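PDB 4JJJ: cellulose 1,4-beta-cellobiosidase from Thermobifida fusca, which probably cleaves cellulose to release cellobiose, through the family 48 glycoside hydrolase domain that makes up this chain of a longer protein. Local coordinates for residues G178-V183 against D557-L562; N201-L206 against G570-G575. The protein carries 1 engineered substitution. One frame throughout, in Å; residues are numbered along the deposited sequence.

Contact 1. Residues G178-V183 against D557-L562. With CA (calcium ion), chain E.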
loop_
_atom_site.group_PDB
_atom_site.type_symbol
_atom_site.label_atom_id
_atom_site.label_comp_id
_atom_site.label_asym_id
_atom_site.label_seq_id
_atom_site.Cartn_x
_atom_site.Cartn_y
_atom_site.Cartn_z
ATOM N N GLY A 178 1.155 -3.231 16.136
ATOM C CA GLY A 178 2.555 -2.821 16.082
ATOM C C GLY A 178 3.451 -3.609 15.124
ATOM O O GLY A 178 2.992 -4.418 14.248
ATOM N N ALA A 179 4.726 -3.316 15.182
ATOM C CA ALA A 179 5.664 -3.813 14.254
ATOM C C ALA A 179 5.858 -5.266 14.125
ATOM O O ALA A 179 6.330 -5.776 13.102
ATOM C CB ALA A 179 7.036 -3.150 14.493
ATOM N N ARG A 180 5.541 -6.015 15.199
ATOM C CA ARG A 180 5.826 -7.425 15.225
ATOM C C ARG A 180 4.596 -8.204 14.913
ATOM O O ARG A 180 4.624 -9.399 14.967
ATOM C CB ARG A 180 6.426 -7.793 16.620
ATOM C CG ARG A 180 7.889 -7.387 16.700
ATOM C CD ARG A 180 8.576 -7.998 17.925
ATOM N NE ARG A 180 8.661 -9.427 17.874
ATOM C CZ ARG A 180 9.284 -10.168 18.801
ATOM N NH1 ARG A 180 9.894 -9.568 19.839
ATOM N NH2 ARG A 180 9.294 -11.493 18.702
ATOM N N GLU A 181 3.504 -7.531 14.621
ATOM C CA GLU A 181 2.263 -8.271 14.315
ATOM C C GLU A 181 2.261 -8.496 12.765
ATOM O O GLU A 181 1.913 -7.575 12.011
ATOM C CB GLU A 181 1.040 -7.499 14.764
ATOM C CG GLU A 181 -0.256 -8.229 14.499
ATOM C CD GLU A 181 -1.470 -7.387 14.639
ATOM O OE1 GLU A 181 -1.499 -6.198 14.132
ATOM O OE2 GLU A 181 -2.456 -7.772 15.387
ATOM N N SER A 182 2.595 -9.710 12.340
ATOM C CA SER A 182 2.550 -10.078 10.937
ATOM C C SER A 182 1.099 -10.371 10.463
ATOM O O SER A 182 0.130 -10.347 11.223
ATOM C CB SER A 182 3.342 -11.289 10.775
ATOM O OG SER A 182 2.614 -12.487 11.143
ATOM N N VAL A 183 0.989 -10.582 9.139
ATOM C CA VAL A 183 -0.308 -10.971 8.498
ATOM C C VAL A 183 -0.909 -12.172 9.180
ATOM O O VAL A 183 -2.124 -12.403 9.183
ATOM C CB VAL A 183 -0.052 -11.205 6.986
ATOM C CG1 VAL A 183 0.912 -12.364 6.773
ATOM C CG2 VAL A 183 -1.373 -11.309 6.227
ATOM N N ASP A 557 3.312 -18.074 21.680
ATOM C CA ASP A 557 4.329 -18.839 22.408
ATOM C C ASP A 557 5.118 -17.929 23.304
ATOM O O ASP A 557 6.214 -18.300 23.765
ATOM C CB ASP A 557 5.254 -19.631 21.435
ATOM C CG ASP A 557 6.094 -18.709 20.552
ATOM O OD1 ASP A 557 6.134 -17.510 20.871
ATOM O OD2 ASP A 557 6.546 -19.246 19.527
ATOM N N GLY A 558 4.623 -16.717 23.521
ATOM C CA GLY A 558 5.348 -15.715 24.253
ATOM C C GLY A 558 6.133 -14.713 23.421
ATOM O O GLY A 558 6.604 -13.728 23.963
ATOM N N SER A 559 6.290 -14.945 22.119
ATOM C CA SER A 559 6.864 -13.946 21.194
ATOM C C SER A 559 6.253 -13.959 19.802
ATOM O O SER A 559 6.221 -12.892 19.207
ATOM C CB SER A 559 8.338 -14.075 21.057
ATOM O OG SER A 559 8.643 -15.333 20.701
ATOM N N GLU A 560 5.799 -15.130 19.339
ATOM C CA GLU A 560 5.225 -15.290 17.997
ATOM C C GLU A 560 3.916 -16.041 18.089
ATOM O O GLU A 560 3.687 -16.855 19.043
ATOM C CB GLU A 560 6.204 -15.928 17.053
ATOM C CG GLU A 560 7.570 -15.253 17.001
ATOM C CD GLU A 560 7.532 -13.897 16.305
ATOM O OE1 GLU A 560 6.531 -13.602 15.653
ATOM O OE2 GLU A 560 8.553 -13.173 16.483
ATOM N N GLY A 561 3.054 -15.896 17.062
ATOM C CA GLY A 561 1.753 -16.558 17.019
ATOM C C GLY A 561 0.659 -15.637 17.413
ATOM O O GLY A 561 0.896 -14.479 17.781
ATOM N N LEU A 562 -0.576 -16.122 17.390
ATOM C CA LEU A 562 -1.737 -15.258 17.620
ATOM C C LEU A 562 -1.936 -14.964 19.073
ATOM O O LEU A 562 -2.188 -15.892 19.882
ATOM C CB LEU A 562 -2.990 -15.947 17.060
ATOM C CG LEU A 562 -4.276 -15.176 17.277
ATOM C CD1 LEU A 562 -4.204 -13.717 16.826
ATOM C CD2 LEU A 562 -5.392 -15.941 16.691
HETATM CA CA CA E . 5.373 -11.642 15.039
HETATM O O HOH W 1 7.710 -10.809 15.445
HETATM O O HOH W 2 5.017 -11.427 17.345
#

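Contact 2. Residues N201-L206 against G570-G575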
loop_
_atom_site.group_PDB
_atom_site.type_symbol
_atom_site.label_atom_id
_atom_site.label_comp_id
_atom_site.label_asym_id
_atom_site.label_seq_id
_atom_site.Cartn_x
_atom_site.Cartn_y
_atom_site.Cartn_z
ATOM N N ASN A 201 -17.377 -5.392 24.079
ATOM C CA ASN A 201 -17.048 -4.133 23.488
ATOM C C ASN A 201 -16.550 -4.336 22.029
ATOM O O ASN A 201 -15.648 -3.652 21.571
ATOM C CB ASN A 201 -15.946 -3.515 24.269
ATOM C CG ASN A 201 -16.359 -3.278 25.758
ATOM O OD1 ASN A 201 -17.437 -2.649 25.972
ATOM N ND2 ASN A 201 -15.581 -3.712 26.706
ATOM N N GLY A 202 -17.165 -5.283 21.374
ATOM C CA GLY A 202 -16.781 -5.620 19.962
ATOM C C GLY A 202 -15.351 -6.120 20.011
ATOM O O GLY A 202 -14.877 -7.002 20.792
ATOM N N TYR A 203 -14.524 -5.530 19.120
ATOM C CA TYR A 203 -13.137 -5.879 19.094
ATOM C C TYR A 203 -12.247 -4.780 19.709
ATOM O O TYR A 203 -11.052 -4.922 19.760
ATOM C CB TYR A 203 -12.687 -6.068 17.625
ATOM C CG TYR A 203 -13.317 -7.312 16.959
ATOM C CD1 TYR A 203 -14.639 -7.287 16.548
ATOM C CD2 TYR A 203 -12.539 -8.463 16.721
ATOM C CE1 TYR A 203 -15.188 -8.388 15.957
ATOM C CE2 TYR A 203 -13.085 -9.584 16.140
ATOM C CZ TYR A 203 -14.418 -9.521 15.742
ATOM O OH TYR A 203 -15.008 -10.628 15.077
ATOM N N LEU A 204 -12.882 -3.688 20.217
ATOM C CA LEU A 204 -12.125 -2.466 20.465
ATOM C C LEU A 204 -11.068 -2.707 21.553
ATOM O O LEU A 204 -9.921 -2.146 21.478
ATOM C CB LEU A 204 -13.037 -1.355 20.918
ATOM C CG LEU A 204 -14.103 -0.954 19.988
ATOM C CD1 LEU A 204 -14.973 0.126 20.583
ATOM C CD2 LEU A 204 -13.487 -0.493 18.632
ATOM N N ASP A 205 -11.419 -3.484 22.584
ATOM C CA ASP A 205 -10.555 -3.672 23.669
ATOM C C ASP A 205 -9.537 -4.740 23.534
ATOM O O ASP A 205 -8.841 -5.062 24.527
ATOM C CB ASP A 205 -11.353 -3.819 25.021
ATOM C CG ASP A 205 -12.402 -4.956 24.998
ATOM O OD1 ASP A 205 -12.517 -5.648 23.985
ATOM O OD2 ASP A 205 -13.006 -5.242 26.091
ATOM N N LEU A 206 -9.323 -5.278 22.299
ATOM C CA LEU A 206 -8.132 -6.057 22.021
ATOM C C LEU A 206 -6.955 -5.066 21.793
ATOM O O LEU A 206 -5.826 -5.424 21.862
ATOM C CB LEU A 206 -8.382 -6.813 20.693
ATOM C CG LEU A 206 -9.379 -7.967 20.755
ATOM C CD1 LEU A 206 -9.813 -8.425 19.361
ATOM C CD2 LEU A 206 -8.780 -9.122 21.454
ATOM N N GLY A 570 -14.438 -13.810 22.930
ATOM C CA GLY A 570 -15.354 -13.305 21.973
ATOM C C GLY A 570 -15.503 -14.302 20.838
ATOM O O GLY A 570 -14.783 -15.330 20.810
ATOM N N THR A 571 -16.368 -13.993 19.903
ATOM C CA THR A 571 -16.500 -14.878 18.734
ATOM C C THR A 571 -16.458 -14.017 17.437
ATOM O O THR A 571 -16.972 -12.901 17.395
ATOM C CB THR A 571 -17.808 -15.675 18.757
ATOM O OG1 THR A 571 -18.906 -14.777 18.909
ATOM C CG2 THR A 571 -17.738 -16.670 19.861
ATOM N N MET A 572 -15.966 -14.650 16.369
ATOM C CA MET A 572 -16.061 -14.085 15.055
ATOM C C MET A 572 -17.508 -14.254 14.605
ATOM O O MET A 572 -18.292 -15.023 15.256
ATOM C CB MET A 572 -15.107 -14.823 14.095
ATOM C CG MET A 572 -13.647 -14.757 14.539
ATOM S SD MET A 572 -12.886 -13.099 14.364
ATOM C CE MET A 572 -12.730 -12.912 12.604
ATOM N N PRO A 573 -17.888 -13.661 13.475
ATOM C CA PRO A 573 -19.258 -13.849 12.991
ATOM C C PRO A 573 -19.706 -15.268 12.745
ATOM O O PRO A 573 -20.896 -15.553 12.928
ATOM C CB PRO A 573 -19.290 -13.003 11.713
ATOM C CG PRO A 573 -18.319 -11.899 12.015
ATOM C CD PRO A 573 -17.226 -12.507 12.805
ATOM N N ASN A 574 -18.811 -16.137 12.325
ATOM C CA ASN A 574 -19.106 -17.550 12.135
ATOM C C ASN A 574 -19.082 -18.350 13.412
ATOM O O ASN A 574 -19.196 -19.615 13.354
ATOM C CB ASN A 574 -18.195 -18.099 11.094
ATOM C CG ASN A 574 -16.782 -18.303 11.585
ATOM O OD1 ASN A 574 -16.341 -17.822 12.654
ATOM N ND2 ASN A 574 -16.024 -19.062 10.784
ATOM N N GLY A 575 -18.904 -17.711 14.551
ATOM C CA GLY A 575 -18.834 -18.424 15.837
ATOM C C GLY A 575 -17.434 -18.889 16.260
ATOM O O GLY A 575 -17.256 -19.425 17.355
#

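Contact 1. Residues G178-V183 against D557-L562
R180 and E560 reach each other through bends in both side chains: CG of R180 stands anti to its own carbonyl carbon (chi1 -78°) and the chain kinks at chi3, while E560 turns at chi2 (-71°), so that the two side chains cross at about a right angle. NH2 of R180 then gives a salt bridge to OE2 of E560 at 2.9 Å. The acceptor lies close to the guanidinium plane, but the donor comes in from above the carboxylate plane, and the two planes are 40° apart. This single-point contact leaves OE1 of E560 to bind the calcium ion at 2.4 Å, and the backbone O of R180 binds the same ion, also at 2.4 Å. Two waters also bind the ion. Water 1 accepts from NE of R180 and donates to OE2 of E560 at 2.7 Å, so this metal ligand bridges the two side chains; water 2 donates to O of S559. An alanine in place of R180 would keep the backbone ligand but would probably leave OE2 of E560 without its charged mate and water 1 without its NE donor, freeing the carboxylate to turn at the ion. On the E560 side, OD1 of D557 accepts from N of S559, an Asx turn, and from N of E560, which extends it to an Asx motif, 2.9 Å each; together they hold the loop just before the ligand. E185 and D408 supply further calcium ligands, and E185 also accepts from N of S182 and N of G561. The site ties the loop between strands 170-173 and 189-190 to the long loop between helix 519-533 and strand 570-571, near the surface of the catalytic domain.

Contact 2. Residues N201-L206 against G570-G575
Y203 meets M572 at the edge of its ring, and these two residues account for most of the surface buried here. SD of M572 lies in the plane of the tyrosine ring, 5.2 Å from its centroid and 86° off the normal, which makes this an edge-on Met-aromatic contact. The sulfur sits beside the hydroxyl end, 3.3 Å from OH of Y203 and 3.9 Å from CE2 of Y203. Although CB of M572 points away from the other loop, bends at chi2 and chi3 (both -71°) fold the thioether back alongside the phenol, and the two side chains cross at about a right angle. T571 adds a smaller share of buried surface: its backbone O lies 3.8 Å from OH of Y203. Next along the chain, CD of P573 comes within 3.7 Å of OH of Y203. The hydroxyl is thus enclosed by sulfur, carbon and a distant carbonyl, and it is a buried polar atom with no hydrogen-bonding partner in the model. Both backbones turn sharply here. N201 to L204 form a type II' turn, with the positive phi of G202 at its second position, and D193 accepts from the backbone N of Y203. M572 to G575 make a type I turn, closed by N of G575 to O of M572. Y203 also packs on H189, P190 and I578, and M572 shares I578. The second turn joins strands 570-571 and 577-578 as a small beta hairpin, so the arrangement is that of a hairpin end capturing an aromatic from a neighbouring loop by Met-aromatic packing.

In the fold
Contacts 1 and 2 lie on the same side of the family 48 catalytic domain, their centres about 19 Å apart and their nearest atoms about 8 Å apart, without touching. Along the chain the order is 178-183, 201-206, 557-562, 570-575, so the segments alternate and the same two regions of sequence are joined twice. The earlier region carries strands 189-190 and 192-193, edge strands of two different antiparallel sheets; the later one is the loop after helix 519-533 and the hairpin of strands 570-571 and 577-578. Calcium and charge make the first join, an aromatic-sulfur pair the second; together they hold the 557-575 region against the loops on both sides of strands 189-190 and 192-193.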